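Local coordinates for protein alkylhydroperoxidase AhpD core (PDB 2OUW) that is probably an AhpD-like peroxidase that reduces hydroperoxides by reversible thiol–disulfide chemistry, at residues 4-9 and 42-47. Sequence-based numbering, arbitrary orientation.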
ATOM      1  N   THR B   4     -17.151   9.057  -8.132  1.00 34.92           N
ATOM      2  CA  THR B   4     -17.732   9.721  -6.968  1.00 35.36           C
ATOM      3  C   THR B   4     -17.904  11.178  -7.284  1.00 37.91           C
ATOM      4  O   THR B   4     -18.368  11.936  -6.448  1.00 39.23           O
ATOM      5  CB  THR B   4     -16.817   9.644  -5.742  1.00 36.44           C
ATOM      6  OG1 THR B   4     -15.556  10.215  -6.077  1.00 36.02           O
ATOM      7  CG2 THR B   4     -16.592   8.233  -5.321  1.00 34.95           C
ATOM      8  N   VAL B   5     -17.523  11.571  -8.499  1.00 39.31           N
ATOM      9  CA  VAL B   5     -17.694  12.925  -8.969  1.00 39.48           C
ATOM     10  C   VAL B   5     -18.277  12.829 -10.357  1.00 40.98           C
ATOM     11  O   VAL B   5     -18.188  11.791 -11.018  1.00 41.84           O
ATOM     12  CB  VAL B   5     -16.335  13.714  -9.029  1.00 40.99           C
ATOM     13  CG1 VAL B   5     -15.686  13.784  -7.662  1.00 40.68           C
ATOM     14  CG2 VAL B   5     -15.362  13.100 -10.048  1.00 39.68           C
ATOM     15  N   ARG B   6     -18.844  13.935 -10.800  1.00 39.63           N
ATOM     16  CA  ARG B   6     -19.385  14.032 -12.135  1.00 42.30           C
ATOM     17  C   ARG B   6     -18.243  14.043 -13.150  1.00 41.99           C
ATOM     18  O   ARG B   6     -17.180  14.607 -12.872  1.00 40.98           O
ATOM     19  CB  ARG B   6     -20.200  15.316 -12.246  1.00 45.13           C
ATOM     20  CG  ARG B   6     -21.616  15.124 -12.710  1.00 52.55           C
ATOM     21  CD  ARG B   6     -22.526  16.226 -12.167  1.00 52.90           C
ATOM     22  NE  ARG B   6     -21.908  17.546 -12.277  1.00 52.46           N
ATOM     23  CZ  ARG B   6     -21.716  18.202 -13.414  1.00 50.72           C
ATOM     24  NH1 ARG B   6     -22.097  17.683 -14.581  1.00 52.41           N
ATOM     25  NH2 ARG B   6     -21.139  19.393 -13.381  1.00 54.25           N
ATOM     26  N   LEU B   7     -18.459  13.421 -14.313  1.00 39.50           N
ATOM     27  CA  LEU B   7     -17.510  13.505 -15.423  1.00 38.96           C
ATOM     28  C   LEU B   7     -18.017  14.494 -16.464  1.00 38.62           C
ATOM     29  O   LEU B   7     -19.034  14.244 -17.113  1.00 38.71           O
ATOM     30  CB  LEU B   7     -17.299  12.143 -16.066  1.00 38.54           C
ATOM     31  CG  LEU B   7     -16.773  11.027 -15.172  1.00 39.81           C
ATOM     32  CD1 LEU B   7     -16.449   9.832 -16.057  1.00 42.03           C
ATOM     33  CD2 LEU B   7     -15.566  11.429 -14.360  1.00 36.56           C
ATOM     34  N   LEU B   8     -17.322  15.613 -16.613  1.00 36.95           N
ATOM     35  CA  LEU B   8     -17.804  16.714 -17.444  1.00 38.52           C
ATOM     36  C   LEU B   8     -17.641  16.388 -18.925  1.00 39.36           C
ATOM     37  O   LEU B   8     -16.598  15.888 -19.326  1.00 38.03           O
ATOM     38  CB  LEU B   8     -17.061  18.009 -17.103  1.00 39.74           C
ATOM     39  CG  LEU B   8     -17.650  18.836 -15.947  1.00 43.11           C
ATOM     40  CD1 LEU B   8     -17.549  18.137 -14.623  1.00 44.35           C
ATOM     41  CD2 LEU B   8     -17.011  20.230 -15.871  1.00 45.12           C
ATOM     42  N   ASP B   9     -18.681  16.656 -19.722  1.00 39.09           N
ATOM     43  CA  ASP B   9     -18.655  16.411 -21.163  0.50 39.37           C
ATOM     44  C   ASP B   9     -18.186  17.658 -21.881  1.00 38.70           C
ATOM     45  O   ASP B   9     -18.117  18.736 -21.285  1.00 38.35           O
ATOM     46  CB  ASP B   9     -20.028  15.956 -21.713  0.50 39.23           C
ATOM     47  CG  ASP B   9     -21.124  17.024 -21.612  0.50 41.92           C
ATOM     48  OD1 ASP B   9     -20.845  18.246 -21.571  0.50 39.84           O
ATOM     49  OD2 ASP B   9     -22.305  16.620 -21.572  0.50 47.39           O
ATOM     50  N   LEU B  42     -11.424  15.682 -12.773  1.00 39.14           N
ATOM     51  CA  LEU B  42     -10.694  16.841 -12.225  1.00 37.19           C
ATOM     52  C   LEU B  42     -11.363  18.152 -12.609  1.00 37.05           C
ATOM     53  O   LEU B  42     -11.298  19.119 -11.864  1.00 37.22           O
ATOM     54  CB  LEU B  42      -9.234  16.849 -12.655  1.00 37.72           C
ATOM     55  CG  LEU B  42      -8.382  15.671 -12.157  1.00 38.20           C
ATOM     56  CD1 LEU B  42      -7.054  15.634 -12.851  1.00 34.59           C
ATOM     57  CD2 LEU B  42      -8.190  15.741 -10.659  1.00 41.05           C
ATOM     58  N   ALA B  43     -12.049  18.176 -13.754  1.00 37.22           N
ATOM     59  CA  ALA B  43     -12.719  19.375 -14.246  1.00 35.36           C
ATOM     60  C   ALA B  43     -13.739  20.004 -13.292  1.00 37.50           C
ATOM     61  O   ALA B  43     -14.098  21.183 -13.463  1.00 37.22           O
ATOM     62  CB  ALA B  43     -13.386  19.074 -15.605  1.00 34.84           C
ATOM     63  N   ASN B  44     -14.230  19.234 -12.322  1.00 36.72           N
ATOM     64  CA  ASN B  44     -15.108  19.797 -11.284  1.00 38.80           C
ATOM     65  C   ASN B  44     -14.436  20.879 -10.432  1.00 39.87           C
ATOM     66  O   ASN B  44     -15.115  21.700  -9.840  1.00 40.50           O
ATOM     67  CB  ASN B  44     -15.623  18.706 -10.352  1.00 36.80           C
ATOM     68  CG  ASN B  44     -16.565  17.772 -11.039  1.00 36.26           C
ATOM     69  OD1 ASN B  44     -17.720  18.103 -11.241  1.00 39.44           O
ATOM     70  ND2 ASN B  44     -16.081  16.597 -11.414  1.00 35.05           N
ATOM     71  N   ASP B  45     -13.109  20.854 -10.355  1.00 40.93           N
ATOM     72  CA  ASP B  45     -12.352  21.908  -9.717  1.00 41.84           C
ATOM     73  C   ASP B  45     -11.299  22.461 -10.668  1.00 39.73           C
ATOM     74  O   ASP B  45     -10.212  21.902 -10.754  1.00 39.18           O
ATOM     75  CB  ASP B  45     -11.631  21.365  -8.479  1.00 44.03           C
ATOM     76  CG  ASP B  45     -10.943  22.467  -7.692  1.00 48.82           C
ATOM     77  OD1 ASP B  45     -11.570  23.528  -7.542  1.00 48.87           O
ATOM     78  OD2 ASP B  45      -9.811  22.275  -7.216  1.00 54.20           O
ATOM     79  N   PRO B  46     -11.603  23.559 -11.378  1.00 38.90           N
ATOM     80  CA  PRO B  46     -10.646  24.133 -12.317  1.00 38.47           C
ATOM     81  C   PRO B  46      -9.237  24.325 -11.791  1.00 38.95           C
ATOM     82  O   PRO B  46      -8.288  24.050 -12.515  1.00 40.01           O
ATOM     83  CB  PRO B  46     -11.280  25.470 -12.682  1.00 41.18           C
ATOM     84  CG  PRO B  46     -12.727  25.192 -12.604  1.00 42.28           C
ATOM     85  CD  PRO B  46     -12.871  24.304 -11.392  1.00 39.36           C
ATOM     86  N   ALA B  47      -9.092  24.758 -10.547  1.00 37.21           N
ATOM     87  CA  ALA B  47      -7.755  25.027  -9.989  1.00 37.99           C
ATOM     88  C   ALA B  47      -6.923  23.766  -9.865  1.00 39.55           C
ATOM     89  O   ALA B  47      -5.729  23.754 -10.192  1.00 39.81           O
ATOM     90  CB  ALA B  47      -7.859  25.725  -8.649  1.00 37.79           C
TER
HETATM   91  O   HOH W   1     -19.130  16.216  -9.070  1.00 43.25           O
HETATM   92  O   HOH W   2     -19.023  20.464 -11.125  1.00 50.71           O
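Arg6 and Leu8, in the irregular N-terminal arm 4-9, face Asn44 and Ala43 with CA atoms 7.2 Å apart for Arg6–Asn44 and 6.6 Å for Leu8–Ala43; on the 42-47 side a type I turn from Leu42 to Asp45 links helix 37-42 to helix 46-60. Asn44 carries most of the junction. Its ND2 donates to the backbone O of Arg6 over 2.7 Å, with an N-H...O angle of 161°. The acceptor lies only 5° out of the Asn44 amide plane, whereas ND2 stands 16° from the plane of the Arg6 carbonyl. The same ND2 is hydrogen-bonded to Gly41 O, so two backbone carbonyls grip the amide and oppose a flip.

At the other end of the amide, Asn44 OD1 receives a hydrogen bond from a water 2.7 Å away that also accepts from Arg6 NH2; a second water, held by Arg6 N, reaches OD1 weakly. The bend of the Arg6 chain at chi3 brings the guanidinium back over this side, obliquely to OD1, while NH2 forms a salt bridge with Glu12. Leu8 covers one face of the amide: CD1 lies 3.4 Å from Asn44 OD1, and CD2 rests on Ala43 CB at 3.8 Å. Val5 CB lies 3.8 Å from Asn44 ND2, over the opposite amide face.

Ala43 also packs on Val19 of helix 17-30, and Val5 on Met125 of the second subunit and His105 of the third. The chemistry is thus divided: one direct amide-to-backbone bond ties the arm to the turn, alongside the hydrogen bonds between Leu8 and Arg40 of helix 37-42; aliphatic groups of Val5 and Leu8 shield the two faces of the amide, Leu8–Ala43 adds an apolar contact, and water mediates the link between Asn44 and the charged Arg6–Glu12 pair.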